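Local coordinates for tetratricopeptide repeat protein (Parabacteroides merdae ATCC 43184, PDB 4R7S) that is of unknown function but, as a tetratricopeptide repeat protein, probably serves as an all-helical scaffold for binding other proteins, at residues S22-L27 and T45-I50; K73-L78 and N99-E104; E110-R115 and F132-E137; R164-L169 and E181-L186. All blocks are in the same frame, centred on the assembly; numbering follows the deposited sequence.

All four contacts join consecutive helices of one superhelical chain, and they follow one another in sequence. Contacts 1 and 2 have centres 22 Å apart and still touch, since Thr-45 OG1 lies 3.5 Å from Ile-77 CG1. Contacts 2 and 3 are closer, 14 Å between centres: Leu-102 packs on Ala-111 and Leu-112, and Asn-99 OD1 is 2.9 Å from Arg-115 NH1, a probable hydrogen bond. Contact 4 stands apart, its nearest atoms about 8 Å from those of contact 3; its centre is 40 Å from that of contact 1, across the middle of the chain. Ethanediol molecules, probably from the crystallisation liquor, sit beside contacts 1 and 3.

Contact 1: S22-L27 and T45-I50; sequences SAEESL and TNLGTI. With EDO (1,2-ethanediol), chain H.
The carboxylate of Glu-24 and the amide of Asn-46 are the flat groups here, and neither lays a face on the opposing helix: each meets it through its carbon stem. Glu-24 CG rests 3.7 Å from Leu-47 CD1, while Asn-46 CB supports Leu-27 CD1 at 3.8 Å. Leu-27, with CG anti to its carbonyl carbon (chi1 -76°), sends CD1 to within 3.5 Å of Ile-50 CD1 and over the backbone N of Leu-47. The same Ile-50 methyl reaches Ala-23 CB at 4.1 Å, and its CG2 branch lies against Glu-24 CB. Segments 22-27 and 45-50 run antiparallel, 155° between their directions, the packing of successive helices in a tetratricopeptide repeat. On another side of helix 40-52, Thr-49 OG1 shares a 2.7 Å hydrogen bond with O2 of ethanediol and another with the hydroxyl of Tyr-64. A valine in place of Thr-49 would probably leave both hydroxyls without this mate. Glu-24 sends its acid end to Lys-28, Lys-56 and the amides of Gln-51 and Gln-54. Between the two segments the join is therefore apolar, and the buried carboxylate is satisfied by partners around it, two of them lysines likely to favour its charged form.

Contact 2: K73-L78 and N99-E104; sequences KNITIL and NTLLIE
Lys-73 and Glu-104 both bend at their second torsion, the lysine at chi2 85° and the glutamate at -77°, and the folded chains cross at about a right angle. Their aliphatic parts meet tightly, CG of Lys-73 lying 3.3 Å from CG of Glu-104. The charged ends diverge: Lys-73 NZ and Glu-104 OE2 stay 5.7 Å apart, too far for a salt bridge. A water instead donates to Lys-73 O at 2.9 Å and, weakly, to Glu-104 OE1. Further along the lysine, CE comes near the methyl of Thr-100, which also packs on Leu-78, CG2 to CD1 3.7 Å; the Thr-100 hydroxyl turns to Asn-96 O in its own helix. This is the entry to a helix hairpin of the tetratricopeptide repeat kind, where helix 75-87 starts beside the end of helix 91-104. Asn-74 is the N-cap of helix 75-87, with OD1 accepting from Ile-77 N at 2.9 Å in a nearly straight bond (170°). Deeper in, Leu-101 spreads its methyls across the first turn: CD1 lies 3.9 Å from Leu-78 CB and close to Ile-75 O, while CD2 faces Ile-75 CG1 at 4.2 Å. His-108, in the following loop, touches both Ile-75 and Leu-101.

Contact 3: E110-R115 and F132-E137; sequences EALYCR and FDKILE. With EDO (1,2-ethanediol), chain I.
Leu-112 and Ile-135 face each other from antiparallel helix segments whose axes come within 9.0 Å at 153°, and Tyr-113 pairs in the same way with Phe-132, their CA atoms 6.5 Å apart. Ile-135 reaches both Leu-112 and Tyr-113: CG1 presses on Leu-112 CB at 3.7 Å, and CD1 carries on to the backbone N of Tyr-113 at 3.6 Å, lying at the edge of the tyrosine ring near its plane. Leu-112 straddles the base of Lys-134, CD1 being 3.7 Å from CG of the lysine. Bent at chi2, that chain then carries its NZ away to a salt bridge with Glu-137 of its own helix, the hydrogen bond within it weak. The antiparallel pairing of consecutive helices is that of a tetratricopeptide repeat, and helix 91-104 and helix 143-156 flank this pair. CG of Tyr-113 stands opposite its own N (chi1 -177°), which swings the ring out to the flank, where CD1 meets Phe-132 CE1 at 4.0 Å. Ethanediol C1 lies at the ring's edge, 3.7 Å from Tyr-113 CE2. A serine in place of Tyr-113 would probably open a gap beside Phe-132 and leave the diol carbon without its wall. The diol's O2 donates to Glu-110 OE2 at 3.2 Å; the other oxygen of that carboxylate is salt-bridged to Arg-144.

Contact 4: R164-L169 and E181-L186; sequences RIFNYL and EGRADL
Phe-166 lays one ring face over the backbone of helix 178-189, with Gly-182 C 3.6 Å from CZ and Arg-183 N 3.7 Å from CE1, both offset toward the rim. Gly-182 makes room for this: a side chain there would run straight into the ring. Leu-186 CD2 comes in obliquely, 4.1 Å from Phe-166 CD2. Arg-183 slides past the phenylalanine the opposite way, its CD against Phe-166 CB at 3.9 Å, then turns at chi3 (70°) to bring NH1 round to Asn-167. There NH1 donates to Asn-167 OD1 at 2.9 Å, a bent bond (136°) reaching the edge of the guanidinium from somewhat out of its plane. The amide stands steeply to the guanidinium, 73° between the planes, so the two meet through this one bond and are not stacked. NH2, on the same guanidinium, is salt-bridged to Asp-199, a second hold that is likely to limit the group's turning. Further out, Phe-166 is backed by Leu-147 and Ala-150 of helix 143-156. Segments 164-169 and 181-186 run antiparallel, consistent with the helix pairing of a tetratricopeptide-repeat array, and helix 178-189 in turn packs through Ala-184 on helix 193-206 and helix 211-223.

Contact 1: S22-L27 and T45-I50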
loop_
_atom_site.group_PDB
_atom_site.type_symbol
_atom_site.label_atom_id
_atom_site.label_comp_id
_atom_site.label_asym_id
_atom_site.label_seq_id
_atom_site.Cartn_x
_atom_site.Cartn_y
_atom_site.Cartn_z
ATOM N N SER A 22 3.554 -1.379 25.781
ATOM C CA SER A 22 3.615 -0.430 26.878
ATOM C C SER A 22 3.186 0.972 26.416
ATOM O O SER A 22 2.443 1.629 27.142
ATOM C CB SER A 22 5.013 -0.397 27.472
ATOM O OG SER A 22 5.401 -1.662 27.970
ATOM N N ALA A 23 3.599 1.409 25.217
ATOM C CA ALA A 23 3.190 2.717 24.691
ATOM C C ALA A 23 1.651 2.831 24.635
ATOM O O ALA A 23 1.107 3.817 25.137
ATOM C CB ALA A 23 3.800 2.961 23.319
ATOM N N GLU A 24 0.963 1.760 24.146
ATOM C CA GLU A 24 -0.499 1.615 24.091
ATOM C C GLU A 24 -1.143 1.802 25.469
ATOM O O GLU A 24 -2.126 2.549 25.591
ATOM C CB GLU A 24 -0.869 0.230 23.538
ATOM C CG GLU A 24 -2.348 -0.099 23.631
ATOM C CD GLU A 24 -2.836 -1.129 22.640
ATOM O OE1 GLU A 24 -1.993 -1.644 21.870
ATOM O OE2 GLU A 24 -4.058 -1.415 22.625
ATOM N N GLU A 25 -0.598 1.116 26.493
ATOM C CA GLU A 25 -1.105 1.181 27.865
ATOM C C GLU A 25 -0.949 2.571 28.474
ATOM O O GLU A 25 -1.885 3.051 29.120
ATOM C CB GLU A 25 -0.431 0.133 28.770
ATOM C CG GLU A 25 -1.405 -0.894 29.332
ATOM C CD GLU A 25 -2.688 -0.335 29.932
ATOM O OE1 GLU A 25 -2.605 0.412 30.936
ATOM O OE2 GLU A 25 -3.775 -0.636 29.385
ATOM N N SER A 26 0.208 3.236 28.244
ATOM C CA SER A 26 0.446 4.602 28.740
ATOM C C SER A 26 -0.606 5.569 28.174
ATOM O O SER A 26 -1.175 6.356 28.937
ATOM C CB SER A 26 1.853 5.075 28.387
ATOM O OG SER A 26 2.803 4.227 29.006
ATOM N N LEU A 27 -0.921 5.436 26.866
ATOM C CA LEU A 27 -1.935 6.262 26.195
ATOM C C LEU A 27 -3.330 6.025 26.782
ATOM O O LEU A 27 -4.019 6.989 27.136
ATOM C CB LEU A 27 -1.934 6.045 24.674
ATOM C CG LEU A 27 -0.764 6.736 23.936
ATOM C CD1 LEU A 27 -0.775 6.429 22.480
ATOM C CD2 LEU A 27 -0.791 8.220 24.104
ATOM N N THR A 45 -5.194 9.283 18.026
ATOM C CA THR A 45 -4.550 9.144 16.712
ATOM C C THR A 45 -3.295 8.283 16.867
ATOM O O THR A 45 -3.180 7.285 16.147
ATOM C CB THR A 45 -4.274 10.507 16.043
ATOM O OG1 THR A 45 -5.444 11.321 16.107
ATOM C CG2 THR A 45 -3.907 10.367 14.597
ATOM N N ASN A 46 -2.394 8.645 17.830
ATOM C CA ASN A 46 -1.160 7.920 18.177
ATOM C C ASN A 46 -1.472 6.473 18.539
ATOM O O ASN A 46 -0.839 5.566 18.005
ATOM C CB ASN A 46 -0.432 8.584 19.363
ATOM C CG ASN A 46 0.068 9.998 19.159
ATOM O OD1 ASN A 46 0.487 10.399 18.058
ATOM N ND2 ASN A 46 0.101 10.756 20.268
ATOM N N LEU A 47 -2.483 6.263 19.399
ATOM C CA LEU A 47 -2.952 4.941 19.837
ATOM C C LEU A 47 -3.348 4.106 18.611
ATOM O O LEU A 47 -2.871 2.983 18.472
ATOM C CB LEU A 47 -4.116 5.065 20.844
ATOM C CG LEU A 47 -4.727 3.767 21.386
ATOM C CD1 LEU A 47 -3.764 3.012 22.298
ATOM C CD2 LEU A 47 -6.006 4.051 22.162
ATOM N N GLY A 48 -4.137 4.688 17.711
ATOM C CA GLY A 48 -4.547 4.029 16.480
ATOM C C GLY A 48 -3.363 3.507 15.688
ATOM O O GLY A 48 -3.365 2.342 15.292
ATOM N N THR A 49 -2.323 4.353 15.497
ATOM C CA THR A 49 -1.115 3.991 14.759
ATOM C C THR A 49 -0.309 2.909 15.495
ATOM O O THR A 49 0.147 1.959 14.844
ATOM C CB THR A 49 -0.273 5.219 14.455
ATOM O OG1 THR A 49 -1.138 6.281 14.074
ATOM C CG2 THR A 49 0.665 4.980 13.310
ATOM N N ILE A 50 -0.156 3.043 16.837
ATOM C CA ILE A 50 0.536 2.079 17.709
ATOM C C ILE A 50 -0.177 0.700 17.629
ATOM O O ILE A 50 0.491 -0.333 17.508
ATOM C CB ILE A 50 0.594 2.625 19.158
ATOM C CG1 ILE A 50 1.600 3.784 19.258
ATOM C CG2 ILE A 50 0.899 1.525 20.178
ATOM C CD1 ILE A 50 1.408 4.654 20.436
HETATM C C1 EDO H . 1.805 8.410 12.160
HETATM O O1 EDO H . 1.734 7.723 10.905
HETATM C C2 EDO H . 0.396 8.900 12.614
HETATM O O2 EDO H . 0.191 8.606 13.995
#

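Contact 2: K73-L78 and N99-E104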
loop_
_atom_site.group_PDB
_atom_site.type_symbol
_atom_site.label_atom_id
_atom_site.label_comp_id
_atom_site.label_asym_id
_atom_site.label_seq_id
_atom_site.Cartn_x
_atom_site.Cartn_y
_atom_site.Cartn_z
ATOM N N LYS A 73 -12.317 16.726 9.562
ATOM C CA LYS A 73 -11.565 17.134 8.373
ATOM C C LYS A 73 -10.028 17.182 8.632
ATOM O O LYS A 73 -9.279 17.840 7.893
ATOM C CB LYS A 73 -12.128 18.461 7.827
ATOM C CG LYS A 73 -13.271 18.218 6.818
ATOM C CD LYS A 73 -14.672 18.028 7.411
ATOM C CE LYS A 73 -15.643 17.483 6.385
ATOM N NZ LYS A 73 -17.064 17.733 6.768
ATOM N N ASN A 74 -9.568 16.413 9.651
ATOM C CA ASN A 74 -8.159 16.261 10.015
ATOM C C ASN A 74 -7.459 15.313 9.021
ATOM O O ASN A 74 -7.700 14.103 9.031
ATOM C CB ASN A 74 -8.018 15.746 11.452
ATOM C CG ASN A 74 -6.583 15.672 11.899
ATOM O OD1 ASN A 74 -5.800 14.803 11.468
ATOM N ND2 ASN A 74 -6.197 16.627 12.730
ATOM N N ILE A 75 -6.584 15.888 8.187
ATOM C CA ILE A 75 -5.773 15.244 7.143
ATOM C C ILE A 75 -5.098 13.975 7.678
ATOM O O ILE A 75 -5.265 12.927 7.058
ATOM C CB ILE A 75 -4.738 16.262 6.562
ATOM C CG1 ILE A 75 -5.410 17.150 5.509
ATOM C CG2 ILE A 75 -3.498 15.584 5.948
ATOM C CD1 ILE A 75 -5.757 18.510 5.977
ATOM N N THR A 76 -4.385 14.062 8.839
ATOM C CA THR A 76 -3.667 12.933 9.433
ATOM C C THR A 76 -4.606 11.785 9.754
ATOM O O THR A 76 -4.369 10.693 9.260
ATOM C CB THR A 76 -2.861 13.353 10.654
ATOM O OG1 THR A 76 -1.936 14.357 10.247
ATOM C CG2 THR A 76 -2.088 12.191 11.266
ATOM N N ILE A 77 -5.681 12.029 10.513
ATOM C CA ILE A 77 -6.633 10.985 10.886
ATOM C C ILE A 77 -7.272 10.359 9.621
ATOM O O ILE A 77 -7.323 9.138 9.529
ATOM C CB ILE A 77 -7.696 11.504 11.915
ATOM C CG1 ILE A 77 -6.997 12.156 13.133
ATOM C CG2 ILE A 77 -8.619 10.351 12.384
ATOM C CD1 ILE A 77 -7.954 13.010 14.090
ATOM N N LEU A 78 -7.682 11.178 8.638
ATOM C CA LEU A 78 -8.320 10.695 7.415
ATOM C C LEU A 78 -7.370 9.867 6.584
ATOM O O LEU A 78 -7.750 8.798 6.114
ATOM C CB LEU A 78 -8.888 11.863 6.580
ATOM C CG LEU A 78 -10.136 12.540 7.159
ATOM C CD1 LEU A 78 -10.400 13.840 6.455
ATOM C CD2 LEU A 78 -11.360 11.619 7.097
ATOM N N ASN A 99 -12.119 10.975 -0.272
ATOM C CA ASN A 99 -13.046 11.957 -0.822
ATOM C C ASN A 99 -13.245 13.108 0.153
ATOM O O ASN A 99 -13.187 14.261 -0.257
ATOM C CB ASN A 99 -14.366 11.315 -1.176
ATOM C CG ASN A 99 -14.305 10.493 -2.429
ATOM O OD1 ASN A 99 -13.315 10.515 -3.207
ATOM N ND2 ASN A 99 -15.389 9.759 -2.655
ATOM N N THR A 100 -13.403 12.801 1.438
ATOM C CA THR A 100 -13.508 13.821 2.483
ATOM C C THR A 100 -12.217 14.649 2.460
ATOM O O THR A 100 -12.260 15.883 2.370
ATOM C CB THR A 100 -13.766 13.168 3.876
ATOM O OG1 THR A 100 -14.974 12.404 3.841
ATOM C CG2 THR A 100 -13.834 14.198 5.009
ATOM N N LEU A 101 -11.074 13.956 2.505
ATOM C CA LEU A 101 -9.762 14.592 2.495
ATOM C C LEU A 101 -9.578 15.513 1.278
ATOM O O LEU A 101 -9.263 16.686 1.462
ATOM C CB LEU A 101 -8.656 13.514 2.521
ATOM C CG LEU A 101 -7.370 13.895 3.167
ATOM C CD1 LEU A 101 -6.587 12.662 3.513
ATOM C CD2 LEU A 101 -6.551 14.771 2.269
ATOM N N LEU A 102 -9.801 14.986 0.053
ATOM C CA LEU A 102 -9.559 15.697 -1.204
ATOM C C LEU A 102 -10.589 16.804 -1.529
ATOM O O LEU A 102 -10.245 17.734 -2.253
ATOM C CB LEU A 102 -9.395 14.703 -2.369
ATOM C CG LEU A 102 -8.059 13.925 -2.288
ATOM C CD1 LEU A 102 -8.063 12.677 -3.135
ATOM C CD2 LEU A 102 -6.850 14.840 -2.565
ATOM N N ILE A 103 -11.802 16.754 -0.982
ATOM C CA ILE A 103 -12.733 17.866 -1.186
ATOM C C ILE A 103 -12.182 19.045 -0.330
ATOM O O ILE A 103 -12.183 20.183 -0.795
ATOM C CB ILE A 103 -14.210 17.455 -0.865
ATOM C CG1 ILE A 103 -14.792 16.469 -1.934
ATOM C CG2 ILE A 103 -15.141 18.651 -0.609
ATOM C CD1 ILE A 103 -14.747 16.895 -3.451
ATOM N N GLU A 104 -11.582 18.734 0.839
ATOM C CA GLU A 104 -10.949 19.724 1.708
ATOM C C GLU A 104 -9.650 20.254 1.103
ATOM O O GLU A 104 -9.503 21.472 0.987
ATOM C CB GLU A 104 -10.686 19.151 3.105
ATOM C CG GLU A 104 -11.858 19.367 4.038
ATOM C CD GLU A 104 -12.016 20.759 4.618
ATOM O OE1 GLU A 104 -11.021 21.310 5.148
ATOM O OE2 GLU A 104 -13.161 21.266 4.611
HETATM O O HOH W 1 -8.273 20.437 7.045
#

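Contact 3: E110-R115 and F132-E137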
loop_
_atom_site.group_PDB
_atom_site.type_symbol
_atom_site.label_atom_id
_atom_site.label_comp_id
_atom_site.label_asym_id
_atom_site.label_seq_id
_atom_site.Cartn_x
_atom_site.Cartn_y
_atom_site.Cartn_z
ATOM N N GLU A 110 -0.444 12.556 -1.220
ATOM C CA GLU A 110 -0.581 11.165 -0.764
ATOM C C GLU A 110 -2.009 10.662 -0.972
ATOM O O GLU A 110 -2.183 9.511 -1.370
ATOM C CB GLU A 110 -0.174 11.002 0.703
ATOM C CG GLU A 110 -0.236 9.558 1.198
ATOM C CD GLU A 110 0.892 8.651 0.738
ATOM O OE1 GLU A 110 1.917 9.160 0.225
ATOM O OE2 GLU A 110 0.766 7.422 0.930
ATOM N N ALA A 111 -3.016 11.522 -0.694
ATOM C CA ALA A 111 -4.430 11.178 -0.860
ATOM C C ALA A 111 -4.759 10.929 -2.351
ATOM O O ALA A 111 -5.418 9.936 -2.668
ATOM C CB ALA A 111 -5.322 12.288 -0.300
ATOM N N LEU A 112 -4.275 11.813 -3.246
ATOM C CA LEU A 112 -4.478 11.705 -4.687
ATOM C C LEU A 112 -3.912 10.388 -5.216
ATOM O O LEU A 112 -4.596 9.694 -5.970
ATOM C CB LEU A 112 -3.838 12.897 -5.420
ATOM C CG LEU A 112 -4.568 14.232 -5.333
ATOM C CD1 LEU A 112 -3.651 15.365 -5.706
ATOM C CD2 LEU A 112 -5.838 14.234 -6.197
ATOM N N TYR A 113 -2.683 10.043 -4.800
ATOM C CA TYR A 113 -1.999 8.825 -5.231
ATOM C C TYR A 113 -2.757 7.585 -4.799
ATOM O O TYR A 113 -2.977 6.702 -5.619
ATOM C CB TYR A 113 -0.559 8.766 -4.701
ATOM C CG TYR A 113 0.208 7.549 -5.175
ATOM C CD1 TYR A 113 0.521 7.375 -6.522
ATOM C CD2 TYR A 113 0.639 6.578 -4.274
ATOM C CE1 TYR A 113 1.198 6.238 -6.966
ATOM C CE2 TYR A 113 1.327 5.442 -4.706
ATOM C CZ TYR A 113 1.606 5.279 -6.052
ATOM O OH TYR A 113 2.302 4.173 -6.468
ATOM N N CYS A 114 -3.173 7.534 -3.533
ATOM C CA CYS A 114 -3.876 6.391 -2.959
ATOM C C CYS A 114 -5.266 6.244 -3.541
ATOM O O CYS A 114 -5.664 5.117 -3.830
ATOM C CB CYS A 114 -3.912 6.483 -1.440
ATOM S SG CYS A 114 -2.297 6.257 -0.656
ATOM N N ARG A 115 -5.988 7.360 -3.762
ATOM C CA ARG A 115 -7.313 7.306 -4.366
ATOM C C ARG A 115 -7.180 6.843 -5.804
ATOM O O ARG A 115 -7.992 6.028 -6.251
ATOM C CB ARG A 115 -8.059 8.649 -4.280
ATOM C CG ARG A 115 -9.568 8.507 -4.544
ATOM C CD ARG A 115 -10.350 9.798 -4.382
ATOM N NE ARG A 115 -9.985 10.853 -5.339
ATOM C CZ ARG A 115 -10.569 12.050 -5.378
ATOM N NH1 ARG A 115 -11.560 12.344 -4.540
ATOM N NH2 ARG A 115 -10.169 12.959 -6.253
ATOM N N PHE A 132 -3.862 11.130 -11.041
ATOM C CA PHE A 132 -2.418 11.119 -11.325
ATOM C C PHE A 132 -2.034 12.416 -12.058
ATOM O O PHE A 132 -0.990 13.002 -11.752
ATOM C CB PHE A 132 -1.978 9.857 -12.079
ATOM C CG PHE A 132 -2.322 8.578 -11.346
ATOM C CD1 PHE A 132 -1.915 8.376 -10.027
ATOM C CD2 PHE A 132 -3.054 7.574 -11.971
ATOM C CE1 PHE A 132 -2.267 7.212 -9.338
ATOM C CE2 PHE A 132 -3.383 6.392 -11.289
ATOM C CZ PHE A 132 -2.990 6.220 -9.978
ATOM N N ASP A 133 -2.940 12.938 -12.903
ATOM C CA ASP A 133 -2.697 14.223 -13.575
ATOM C C ASP A 133 -2.638 15.366 -12.559
ATOM O O ASP A 133 -1.778 16.232 -12.689
ATOM C CB ASP A 133 -3.761 14.511 -14.636
ATOM C CG ASP A 133 -3.640 13.682 -15.904
ATOM O OD1 ASP A 133 -2.499 13.265 -16.245
ATOM O OD2 ASP A 133 -4.680 13.488 -16.590
ATOM N N LYS A 134 -3.524 15.346 -11.527
ATOM C CA LYS A 134 -3.570 16.360 -10.465
ATOM C C LYS A 134 -2.237 16.435 -9.758
ATOM O O LYS A 134 -1.790 17.540 -9.478
ATOM C CB LYS A 134 -4.708 16.085 -9.450
ATOM C CG LYS A 134 -5.085 17.284 -8.560
ATOM C CD LYS A 134 -5.871 18.392 -9.288
ATOM C CE LYS A 134 -6.031 19.641 -8.458
ATOM N NZ LYS A 134 -6.709 20.725 -9.220
ATOM N N ILE A 135 -1.594 15.272 -9.478
ATOM C CA ILE A 135 -0.270 15.213 -8.842
ATOM C C ILE A 135 0.762 15.908 -9.746
ATOM O O ILE A 135 1.448 16.819 -9.295
ATOM C CB ILE A 135 0.179 13.767 -8.491
ATOM C CG1 ILE A 135 -0.855 13.072 -7.592
ATOM C CG2 ILE A 135 1.576 13.798 -7.832
ATOM C CD1 ILE A 135 -0.650 11.638 -7.298
ATOM N N LEU A 136 0.830 15.515 -11.025
ATOM C CA LEU A 136 1.776 16.097 -11.981
ATOM C C LEU A 136 1.557 17.607 -12.229
ATOM O O LEU A 136 2.497 18.309 -12.597
ATOM C CB LEU A 136 1.723 15.330 -13.297
ATOM C CG LEU A 136 2.406 13.985 -13.237
ATOM C CD1 LEU A 136 1.882 13.077 -14.311
ATOM C CD2 LEU A 136 3.930 14.132 -13.255
ATOM N N GLU A 137 0.338 18.098 -12.004
ATOM C CA GLU A 137 -0.020 19.506 -12.154
ATOM C C GLU A 137 0.563 20.292 -10.957
ATOM O O GLU A 137 0.918 21.466 -11.128
ATOM C CB GLU A 137 -1.557 19.618 -12.257
ATOM C CG GLU A 137 -2.206 20.970 -12.023
ATOM C CD GLU A 137 -3.723 20.916 -11.931
ATOM O OE1 GLU A 137 -4.333 20.015 -12.557
ATOM O OE2 GLU A 137 -4.304 21.773 -11.223
HETATM C C1 EDO I . 0.673 3.416 -1.630
HETATM O O1 EDO I . -0.320 2.487 -1.221
HETATM C C2 EDO I . 1.106 4.295 -0.424
HETATM O O2 EDO I . 2.154 5.181 -0.802
#

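Contact 4: R164-L169 and E181-L186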
loop_
_atom_site.group_PDB
_atom_site.type_symbol
_atom_site.label_atom_id
_atom_site.label_comp_id
_atom_site.label_asym_id
_atom_site.label_seq_id
_atom_site.Cartn_x
_atom_site.Cartn_y
_atom_site.Cartn_z
ATOM N N ARG A 164 5.560 2.313 -22.926
ATOM C CA ARG A 164 6.271 3.559 -23.178
ATOM C C ARG A 164 6.656 4.242 -21.850
ATOM O O ARG A 164 7.808 4.668 -21.704
ATOM C CB ARG A 164 5.407 4.495 -24.036
ATOM C CG ARG A 164 6.143 5.736 -24.509
ATOM C CD ARG A 164 5.205 6.849 -24.957
ATOM N NE ARG A 164 4.225 7.247 -23.936
ATOM C CZ ARG A 164 4.471 8.045 -22.902
ATOM N NH1 ARG A 164 5.696 8.526 -22.698
ATOM N NH2 ARG A 164 3.500 8.362 -22.055
ATOM N N ILE A 165 5.706 4.301 -20.878
ATOM C CA ILE A 165 5.912 4.938 -19.569
ATOM C C ILE A 165 6.989 4.185 -18.777
ATOM O O ILE A 165 7.914 4.820 -18.269
ATOM C CB ILE A 165 4.597 5.064 -18.766
ATOM C CG1 ILE A 165 3.567 5.890 -19.554
ATOM C CG2 ILE A 165 4.878 5.672 -17.365
ATOM C CD1 ILE A 165 2.116 5.808 -19.066
ATOM N N PHE A 166 6.874 2.845 -18.686
ATOM C CA PHE A 166 7.862 2.033 -17.978
ATOM C C PHE A 166 9.210 2.154 -18.637
ATOM O O PHE A 166 10.202 2.185 -17.929
ATOM C CB PHE A 166 7.457 0.548 -17.919
ATOM C CG PHE A 166 6.492 0.205 -16.822
ATOM C CD1 PHE A 166 6.884 0.260 -15.486
ATOM C CD2 PHE A 166 5.204 -0.206 -17.114
ATOM C CE1 PHE A 166 5.984 -0.065 -14.460
ATOM C CE2 PHE A 166 4.312 -0.546 -16.093
ATOM C CZ PHE A 166 4.702 -0.460 -14.772
ATOM N N ASN A 167 9.269 2.218 -19.972
ATOM C CA ASN A 167 10.573 2.345 -20.624
ATOM C C ASN A 167 11.208 3.701 -20.275
ATOM O O ASN A 167 12.415 3.764 -19.995
ATOM C CB ASN A 167 10.489 2.141 -22.149
ATOM C CG ASN A 167 10.175 0.721 -22.561
ATOM O OD1 ASN A 167 10.416 -0.254 -21.826
ATOM N ND2 ASN A 167 9.631 0.570 -23.767
ATOM N N TYR A 168 10.382 4.759 -20.234
ATOM C CA TYR A 168 10.857 6.092 -19.909
ATOM C C TYR A 168 11.403 6.141 -18.472
ATOM O O TYR A 168 12.514 6.631 -18.275
ATOM C CB TYR A 168 9.757 7.156 -20.131
ATOM C CG TYR A 168 10.137 8.516 -19.580
ATOM C CD1 TYR A 168 11.215 9.230 -20.110
ATOM C CD2 TYR A 168 9.472 9.057 -18.479
ATOM C CE1 TYR A 168 11.593 10.466 -19.587
ATOM C CE2 TYR A 168 9.815 10.316 -17.974
ATOM C CZ TYR A 168 10.886 11.011 -18.524
ATOM O OH TYR A 168 11.251 12.243 -18.031
ATOM N N LEU A 169 10.626 5.637 -17.488
ATOM C CA LEU A 169 10.985 5.636 -16.069
ATOM C C LEU A 169 12.270 4.866 -15.813
ATOM O O LEU A 169 13.099 5.316 -15.021
ATOM C CB LEU A 169 9.853 5.059 -15.203
ATOM C CG LEU A 169 8.551 5.865 -15.127
ATOM C CD1 LEU A 169 7.478 5.132 -14.266
ATOM C CD2 LEU A 169 8.790 7.270 -14.595
ATOM N N GLU A 181 9.958 -4.846 -12.077
ATOM C CA GLU A 181 8.894 -5.703 -11.540
ATOM C C GLU A 181 7.536 -5.301 -12.134
ATOM O O GLU A 181 6.716 -6.172 -12.455
ATOM C CB GLU A 181 8.852 -5.637 -10.005
ATOM C CG GLU A 181 10.042 -6.317 -9.333
ATOM C CD GLU A 181 9.811 -6.887 -7.943
ATOM O OE1 GLU A 181 8.652 -6.853 -7.463
ATOM O OE2 GLU A 181 10.789 -7.386 -7.338
ATOM N N GLY A 182 7.333 -4.000 -12.294
ATOM C CA GLY A 182 6.125 -3.442 -12.897
ATOM C C GLY A 182 6.090 -3.724 -14.389
ATOM O O GLY A 182 5.082 -4.199 -14.917
ATOM N N ARG A 183 7.224 -3.484 -15.069
ATOM C CA ARG A 183 7.341 -3.742 -16.498
ATOM C C ARG A 183 7.198 -5.234 -16.788
ATOM O O ARG A 183 6.517 -5.576 -17.764
ATOM C CB ARG A 183 8.658 -3.191 -17.087
ATOM C CG ARG A 183 8.615 -3.170 -18.606
ATOM C CD ARG A 183 9.752 -2.393 -19.217
ATOM N NE ARG A 183 11.005 -3.100 -19.031
ATOM C CZ ARG A 183 12.181 -2.624 -19.398
ATOM N NH1 ARG A 183 12.266 -1.444 -19.996
ATOM N NH2 ARG A 183 13.283 -3.330 -19.190
ATOM N N ALA A 184 7.832 -6.120 -15.965
ATOM C CA ALA A 184 7.712 -7.576 -16.155
ATOM C C ALA A 184 6.237 -8.006 -16.080
ATOM O O ALA A 184 5.792 -8.797 -16.903
ATOM C CB ALA A 184 8.537 -8.343 -15.120
ATOM N N ASP A 185 5.478 -7.442 -15.130
ATOM C CA ASP A 185 4.062 -7.758 -14.946
ATOM C C ASP A 185 3.273 -7.340 -16.172
ATOM O O ASP A 185 2.347 -8.054 -16.575
ATOM C CB ASP A 185 3.488 -7.107 -13.671
ATOM C CG ASP A 185 2.121 -7.659 -13.295
ATOM O OD1 ASP A 185 2.033 -8.872 -13.001
ATOM O OD2 ASP A 185 1.128 -6.890 -13.352
ATOM N N LEU A 186 3.646 -6.200 -16.769
ATOM C CA LEU A 186 3.017 -5.711 -17.995
ATOM C C LEU A 186 3.296 -6.680 -19.137
ATOM O O LEU A 186 2.374 -7.024 -19.880
ATOM C CB LEU A 186 3.526 -4.304 -18.370
ATOM C CG LEU A 186 3.276 -3.879 -19.820
ATOM C CD1 LEU A 186 1.817 -3.561 -20.059
ATOM C CD2 LEU A 186 4.089 -2.702 -20.149
#